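Long-range contacts in mRNA export protein (Chaetomium thermophilum, PDB 4WPM), which probably takes part in exporting mRNA from the nucleus to the cytoplasm, the chain here being the RNA recognition motif domain of the longer protein: residues T20-L25 against T93-E99; E53-L57 against D74-L79. All coordinates share one frame; numbering follows the deposited sequence.

Interaction 1. Residues T20-L25 against T93-E99; sequences TVIKIL and TIEETNE. With SO4 (sulfate ion), chain C.
K23 lays its aliphatic chain obliquely across the methyl group of T97, with CG of K23 3.5 Å from CG2 of T97 and CD as close. A bend at the third side-chain torsion (chi3 60°) then carries its ammonium to the carboxylate of E99, whose side chain crosses that of K23 at about a right angle: NZ of K23 lies 3.3 Å from OE1 of E99 and nearly as close to OE2, a salt bridge whose two hydrogen bonds are both weak. Y66 adds a cation-pi contact to the same lysine. V21 and T97 also meet on this face, methyl to methyl, CG1 of V21 to CG2 of T97 at 3.7 Å. Strands 20-25 and 90-97 are antiparallel neighbours, the first and last strands of the RNA recognition motif sheet. Their backbones are joined by paired bonds between K23 and E95 and between L25 and T93; K23 N to E95 O, at 2.8 Å, is almost straight (172°). On the face turned to the helices the branched side chains mesh instead. The CG2 methyls of I22 and I94, each anti to its own backbone N, converge to 3.5 Å. At the strand end T20 points its CG2 at the extended E96 chain, 3.4 Å from CG. Past T97 the chain turns back as an ST turn, E99 N donating to T97 OG1 (3.0 Å). The same hydroxyl donates to O4 of a sulfate at 2.7 Å, while N98 N holds O3 of that ion, which probably comes from the crystallisation liquor. L25, T93 and E95 pack against a second copy of the protein.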
loop_
_atom_site.group_PDB
_atom_site.type_symbol
_atom_site.label_atom_id
_atom_site.label_comp_id
_atom_site.label_asym_id
_atom_site.label_seq_id
_atom_site.Cartn_x
_atom_site.Cartn_y
_atom_site.Cartn_z
ATOM N N THR A 20 -8.698 -5.504 -16.663
ATOM C CA THR A 20 -8.535 -5.895 -15.269
ATOM C C THR A 20 -7.566 -4.946 -14.570
ATOM O O THR A 20 -6.665 -4.397 -15.203
ATOM C CB THR A 20 -8.018 -7.344 -15.154
ATOM O OG1 THR A 20 -8.858 -8.221 -15.913
ATOM C CG2 THR A 20 -7.991 -7.803 -13.704
ATOM N N VAL A 21 -7.750 -4.765 -13.264
ATOM C CA VAL A 21 -6.878 -3.904 -12.473
ATOM C C VAL A 21 -5.934 -4.746 -11.621
ATOM O O VAL A 21 -6.367 -5.668 -10.926
ATOM C CB VAL A 21 -7.693 -2.959 -11.564
ATOM C CG1 VAL A 21 -6.767 -2.077 -10.732
ATOM C CG2 VAL A 21 -8.633 -2.102 -12.397
ATOM N N ILE A 22 -4.646 -4.421 -11.682
ATOM C CA ILE A 22 -3.629 -5.103 -10.889
ATOM C C ILE A 22 -2.968 -4.135 -9.915
ATOM O O ILE A 22 -2.598 -3.022 -10.289
ATOM C CB ILE A 22 -2.544 -5.741 -11.787
ATOM C CG1 ILE A 22 -3.167 -6.745 -12.761
ATOM C CG2 ILE A 22 -1.457 -6.404 -10.942
ATOM C CD1 ILE A 22 -3.813 -7.950 -12.097
ATOM N N LYS A 23 -2.824 -4.572 -8.667
ATOM C CA LYS A 23 -2.116 -3.806 -7.646
ATOM C C LYS A 23 -0.785 -4.473 -7.317
ATOM O O LYS A 23 -0.732 -5.678 -7.061
ATOM C CB LYS A 23 -2.971 -3.679 -6.385
ATOM C CG LYS A 23 -4.230 -2.844 -6.576
ATOM C CD LYS A 23 -5.033 -2.687 -5.285
ATOM C CE LYS A 23 -4.250 -2.002 -4.174
ATOM N NZ LYS A 23 -5.080 -1.834 -2.948
ATOM N N ILE A 24 0.283 -3.681 -7.324
ATOM C CA ILE A 24 1.625 -4.177 -7.032
ATOM C C ILE A 24 2.217 -3.466 -5.821
ATOM O O ILE A 24 2.225 -2.236 -5.755
ATOM C CB ILE A 24 2.569 -3.991 -8.237
ATOM C CG1 ILE A 24 1.995 -4.678 -9.479
ATOM C CG2 ILE A 24 3.961 -4.533 -7.920
ATOM C CD1 ILE A 24 2.725 -4.339 -10.762
ATOM N N LEU A 25 2.719 -4.253 -4.875
ATOM C CA LEU A 25 3.315 -3.733 -3.650
ATOM C C LEU A 25 4.774 -4.162 -3.541
ATOM O O LEU A 25 5.120 -5.284 -3.909
ATOM C CB LEU A 25 2.529 -4.222 -2.432
ATOM C CG LEU A 25 2.843 -3.590 -1.076
ATOM C CD1 LEU A 25 2.610 -2.085 -1.084
ATOM C CD2 LEU A 25 2.008 -4.261 0.002
ATOM N N THR A 93 4.356 -8.098 -4.121
ATOM C CA THR A 93 3.040 -8.682 -3.887
ATOM C C THR A 93 2.116 -8.196 -4.994
ATOM O O THR A 93 1.769 -7.015 -5.046
ATOM C CB THR A 93 2.467 -8.287 -2.512
ATOM O OG1 THR A 93 3.420 -8.587 -1.485
ATOM C CG2 THR A 93 1.168 -9.031 -2.232
ATOM N N ILE A 94 1.721 -9.110 -5.874
ATOM C CA ILE A 94 0.892 -8.759 -7.019
ATOM C C ILE A 94 -0.505 -9.349 -6.832
ATOM O O ILE A 94 -0.650 -10.552 -6.610
ATOM C CB ILE A 94 1.519 -9.279 -8.330
ATOM C CG1 ILE A 94 3.015 -8.933 -8.369
ATOM C CG2 ILE A 94 0.739 -8.762 -9.539
ATOM C CD1 ILE A 94 3.732 -9.374 -9.628
ATOM N N GLU A 95 -1.526 -8.499 -6.920
ATOM C CA GLU A 95 -2.907 -8.921 -6.683
ATOM C C GLU A 95 -3.900 -8.284 -7.652
ATOM O O GLU A 95 -3.719 -7.148 -8.091
ATOM C CB GLU A 95 -3.322 -8.603 -5.246
ATOM C CG GLU A 95 -2.407 -9.201 -4.191
ATOM C CD GLU A 95 -2.858 -8.883 -2.779
ATOM O OE1 GLU A 95 -3.472 -7.814 -2.574
ATOM O OE2 GLU A 95 -2.600 -9.703 -1.872
ATOM N N GLU A 96 -4.948 -9.035 -7.980
ATOM C CA GLU A 96 -6.073 -8.506 -8.743
ATOM C C GLU A 96 -7.076 -7.871 -7.785
ATOM O O GLU A 96 -7.254 -8.342 -6.661
ATOM C CB GLU A 96 -6.745 -9.612 -9.559
ATOM C CG GLU A 96 -7.763 -9.102 -10.563
ATOM C CD GLU A 96 -8.497 -10.223 -11.273
ATOM O OE1 GLU A 96 -7.878 -11.280 -11.517
ATOM O OE2 GLU A 96 -9.692 -10.046 -11.588
ATOM N N THR A 97 -7.724 -6.798 -8.231
ATOM C CA THR A 97 -8.671 -6.069 -7.393
ATOM C C THR A 97 -9.810 -5.468 -8.209
ATOM O O THR A 97 -9.639 -5.150 -9.387
ATOM C CB THR A 97 -7.973 -4.933 -6.620
ATOM O OG1 THR A 97 -8.899 -4.327 -5.709
ATOM C CG2 THR A 97 -7.435 -3.874 -7.579
ATOM N N ASN A 98 -10.970 -5.318 -7.573
ATOM C CA ASN A 98 -12.095 -4.625 -8.188
ATOM C C ASN A 98 -12.154 -3.168 -7.736
ATOM O O ASN A 98 -13.115 -2.457 -8.030
ATOM C CB ASN A 98 -13.413 -5.336 -7.863
ATOM C CG ASN A 98 -13.642 -5.509 -6.369
ATOM O OD1 ASN A 98 -13.235 -4.677 -5.559
ATOM N ND2 ASN A 98 -14.309 -6.596 -6.002
ATOM N N GLU A 99 -11.123 -2.730 -7.018
ATOM C CA GLU A 99 -11.017 -1.335 -6.607
ATOM C C GLU A 99 -10.900 -0.446 -7.839
ATOM O O GLU A 99 -10.238 -0.818 -8.807
ATOM C CB GLU A 99 -9.808 -1.128 -5.694
ATOM C CG GLU A 99 -10.025 -1.551 -4.254
ATOM C CD GLU A 99 -8.746 -1.500 -3.440
ATOM O OE1 GLU A 99 -8.334 -2.554 -2.912
ATOM O OE2 GLU A 99 -8.159 -0.404 -3.315
HETATM S S SO4 C . -10.195 -6.695 -3.637
HETATM O O1 SO4 C . -11.052 -6.760 -2.457
HETATM O O2 SO4 C . -9.674 -8.027 -3.931
HETATM O O3 SO4 C . -10.972 -6.213 -4.776
HETATM O O4 SO4 C . -9.083 -5.782 -3.386
HETATM O O HOH W 1 5.754 -6.876 -1.009
#

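Interaction 2. Residues E53-L57 against D74-L79; sequences EKITL and DDAQHL. With SO4 (sulfate ion), chain E.
I55 pushes its CD1 methyl against D75, 3.3 Å from CB, and its CG1 lies alongside the carboxylate carbon. With CG1 anti to the backbone N (chi1 -176°), the isoleucine reaches straight out to the helix. Next along the loop, L57 and L79 run past one another head to tail, CD2 of L57 being 4.0 Å from CD1 of L79. Nearer the surface E53 crosses the H78 ring at about a right angle, its CB over one face, 4.2 Å from the centroid, in a CH-pi contact. The carboxylate plane of E53 is turned 49° from the ring. Replacing this glutamate with an alanine would keep the CB over the ring but is likely to leave the imidazole without its carboxylate neighbour. Further out, N72 OD1 accepts from D75 N, and E48 of helix 40-51 accepts from L57 N; L44 and L47 of that helix pack on L57 and L79. The contact thus ties the loop after the first helix of the RNA recognition motif to its second helix, 73-81. Three carboxylates gather beside one histidine: OE1 of E53 lies 3.2 Å from OD1 of D75, with D74 also close. Such crowding of negative charge would probably favour a protonated imidazole or a proton held on one of the acids.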
loop_
_atom_site.group_PDB
_atom_site.type_symbol
_atom_site.label_atom_id
_atom_site.label_comp_id
_atom_site.label_asym_id
_atom_site.label_seq_id
_atom_site.Cartn_x
_atom_site.Cartn_y
_atom_site.Cartn_z
ATOM N N GLU A 53 5.656 -13.606 -22.128
ATOM C CA GLU A 53 4.530 -13.586 -23.055
ATOM C C GLU A 53 4.721 -12.518 -24.131
ATOM O O GLU A 53 3.974 -12.470 -25.107
ATOM C CB GLU A 53 3.233 -13.316 -22.285
ATOM C CG GLU A 53 1.945 -13.563 -23.066
ATOM C CD GLU A 53 0.752 -12.842 -22.465
ATOM O OE1 GLU A 53 -0.281 -12.719 -23.155
ATOM O OE2 GLU A 53 0.846 -12.398 -21.301
ATOM N N LYS A 54 5.732 -11.671 -23.946
ATOM C CA LYS A 54 5.864 -10.449 -24.734
ATOM C C LYS A 54 4.582 -9.652 -24.550
ATOM O O LYS A 54 3.839 -9.390 -25.497
ATOM C CB LYS A 54 6.164 -10.738 -26.208
ATOM C CG LYS A 54 7.624 -11.087 -26.480
ATOM C CD LYS A 54 8.522 -9.867 -26.258
ATOM C CE LYS A 54 9.219 -9.880 -24.904
ATOM N NZ LYS A 54 9.470 -8.498 -24.402
ATOM N N ILE A 55 4.343 -9.283 -23.298
ATOM C CA ILE A 55 3.225 -8.441 -22.916
ATOM C C ILE A 55 3.593 -6.967 -23.010
ATOM O O ILE A 55 4.745 -6.585 -22.797
ATOM C CB ILE A 55 2.743 -8.775 -21.484
ATOM C CG1 ILE A 55 1.502 -7.945 -21.137
ATOM C CG2 ILE A 55 3.855 -8.527 -20.467
ATOM C CD1 ILE A 55 0.973 -8.167 -19.750
ATOM N N THR A 56 2.603 -6.156 -23.363
ATOM C CA THR A 56 2.754 -4.711 -23.417
ATOM C C THR A 56 1.824 -4.094 -22.380
ATOM O O THR A 56 0.607 -4.274 -22.438
ATOM C CB THR A 56 2.439 -4.145 -24.813
ATOM O OG1 THR A 56 3.008 -4.995 -25.818
ATOM C CG2 THR A 56 3.008 -2.740 -24.954
ATOM N N LEU A 57 2.410 -3.361 -21.438
ATOM C CA LEU A 57 1.665 -2.740 -20.352
ATOM C C LEU A 57 1.395 -1.282 -20.694
ATOM O O LEU A 57 2.308 -0.455 -20.731
ATOM C CB LEU A 57 2.436 -2.847 -19.034
ATOM C CG LEU A 57 2.653 -4.261 -18.486
ATOM C CD1 LEU A 57 3.564 -4.225 -17.270
ATOM C CD2 LEU A 57 1.333 -4.933 -18.139
ATOM N N ASP A 74 -5.998 -12.187 -19.832
ATOM C CA ASP A 74 -4.923 -13.155 -20.044
ATOM C C ASP A 74 -3.599 -12.601 -19.539
ATOM O O ASP A 74 -2.788 -13.325 -18.961
ATOM C CB ASP A 74 -4.801 -13.529 -21.523
ATOM C CG ASP A 74 -3.705 -14.551 -21.774
ATOM O OD1 ASP A 74 -3.901 -15.734 -21.429
ATOM O OD2 ASP A 74 -2.649 -14.169 -22.319
ATOM N N ASP A 75 -3.393 -11.310 -19.765
ATOM C CA ASP A 75 -2.199 -10.624 -19.294
ATOM C C ASP A 75 -2.090 -10.671 -17.776
ATOM O O ASP A 75 -0.993 -10.759 -17.223
ATOM C CB ASP A 75 -2.209 -9.170 -19.764
ATOM C CG ASP A 75 -1.907 -9.026 -21.243
ATOM O OD1 ASP A 75 -1.452 -10.009 -21.865
ATOM O OD2 ASP A 75 -2.117 -7.919 -21.780
ATOM N N ALA A 76 -3.236 -10.604 -17.107
ATOM C CA ALA A 76 -3.275 -10.593 -15.651
ATOM C C ALA A 76 -2.716 -11.886 -15.063
ATOM O O ALA A 76 -2.044 -11.862 -14.035
ATOM C CB ALA A 76 -4.699 -10.368 -15.168
ATOM N N GLN A 77 -2.982 -13.010 -15.722
ATOM C CA GLN A 77 -2.544 -14.306 -15.214
ATOM C C GLN A 77 -1.023 -14.431 -15.196
ATOM O O GLN A 77 -0.450 -14.952 -14.238
ATOM C CB GLN A 77 -3.144 -15.435 -16.054
ATOM C CG GLN A 77 -3.047 -16.805 -15.405
ATOM C CD GLN A 77 -3.665 -17.900 -16.252
ATOM O OE1 GLN A 77 -4.310 -17.627 -17.264
ATOM N NE2 GLN A 77 -3.477 -19.147 -15.836
ATOM N N HIS A 78 -0.372 -13.954 -16.251
ATOM C CA HIS A 78 1.084 -14.005 -16.330
ATOM C C HIS A 78 1.723 -13.076 -15.302
ATOM O O HIS A 78 2.760 -13.398 -14.723
ATOM C CB HIS A 78 1.560 -13.666 -17.742
ATOM C CG HIS A 78 1.052 -14.610 -18.786
ATOM N ND1 HIS A 78 0.208 -14.217 -19.804
ATOM C CD2 HIS A 78 1.262 -15.936 -18.962
ATOM C CE1 HIS A 78 -0.074 -15.260 -20.565
ATOM N NE2 HIS A 78 0.552 -16.315 -20.077
ATOM N N LEU A 79 1.103 -11.920 -15.081
ATOM C CA LEU A 79 1.582 -10.984 -14.071
ATOM C C LEU A 79 1.412 -11.579 -12.678
ATOM O O LEU A 79 2.276 -11.420 -11.815
ATOM C CB LEU A 79 0.835 -9.651 -14.166
ATOM C CG LEU A 79 1.192 -8.730 -15.335
ATOM C CD1 LEU A 79 0.189 -7.592 -15.431
ATOM C CD2 LEU A 79 2.602 -8.183 -15.178
HETATM S S SO4 E . -0.887 -19.793 -12.824
HETATM O O1 SO4 E . -1.733 -20.253 -13.921
HETATM O O2 SO4 E . -1.356 -20.368 -11.566
HETATM O O3 SO4 E . 0.490 -20.214 -13.058
HETATM O O4 SO4 E . -0.952 -18.338 -12.748
#

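Both contacts lie within one RNA recognition motif, but they work on different layers of it. Interaction 1 joins the first strand of the sheet, 20-25, to the last, 90-97, largely through backbone hydrogen bonds, with isoleucines buried on one face and a lysine-glutamate pair on the other. Interaction 2 joins a loop to helix 73-81, with no clear hydrogen bond across it, and mixes buried I55, D75 and L79 with the more exposed E53, D74 and H78. The helix is the element that brings them together: I94 CD1 reaches L79 O at 3.3 Å and I22 CD1 packs on the CB of A76. Opposite charges meet in the first contact, whereas like charges crowd together in the second.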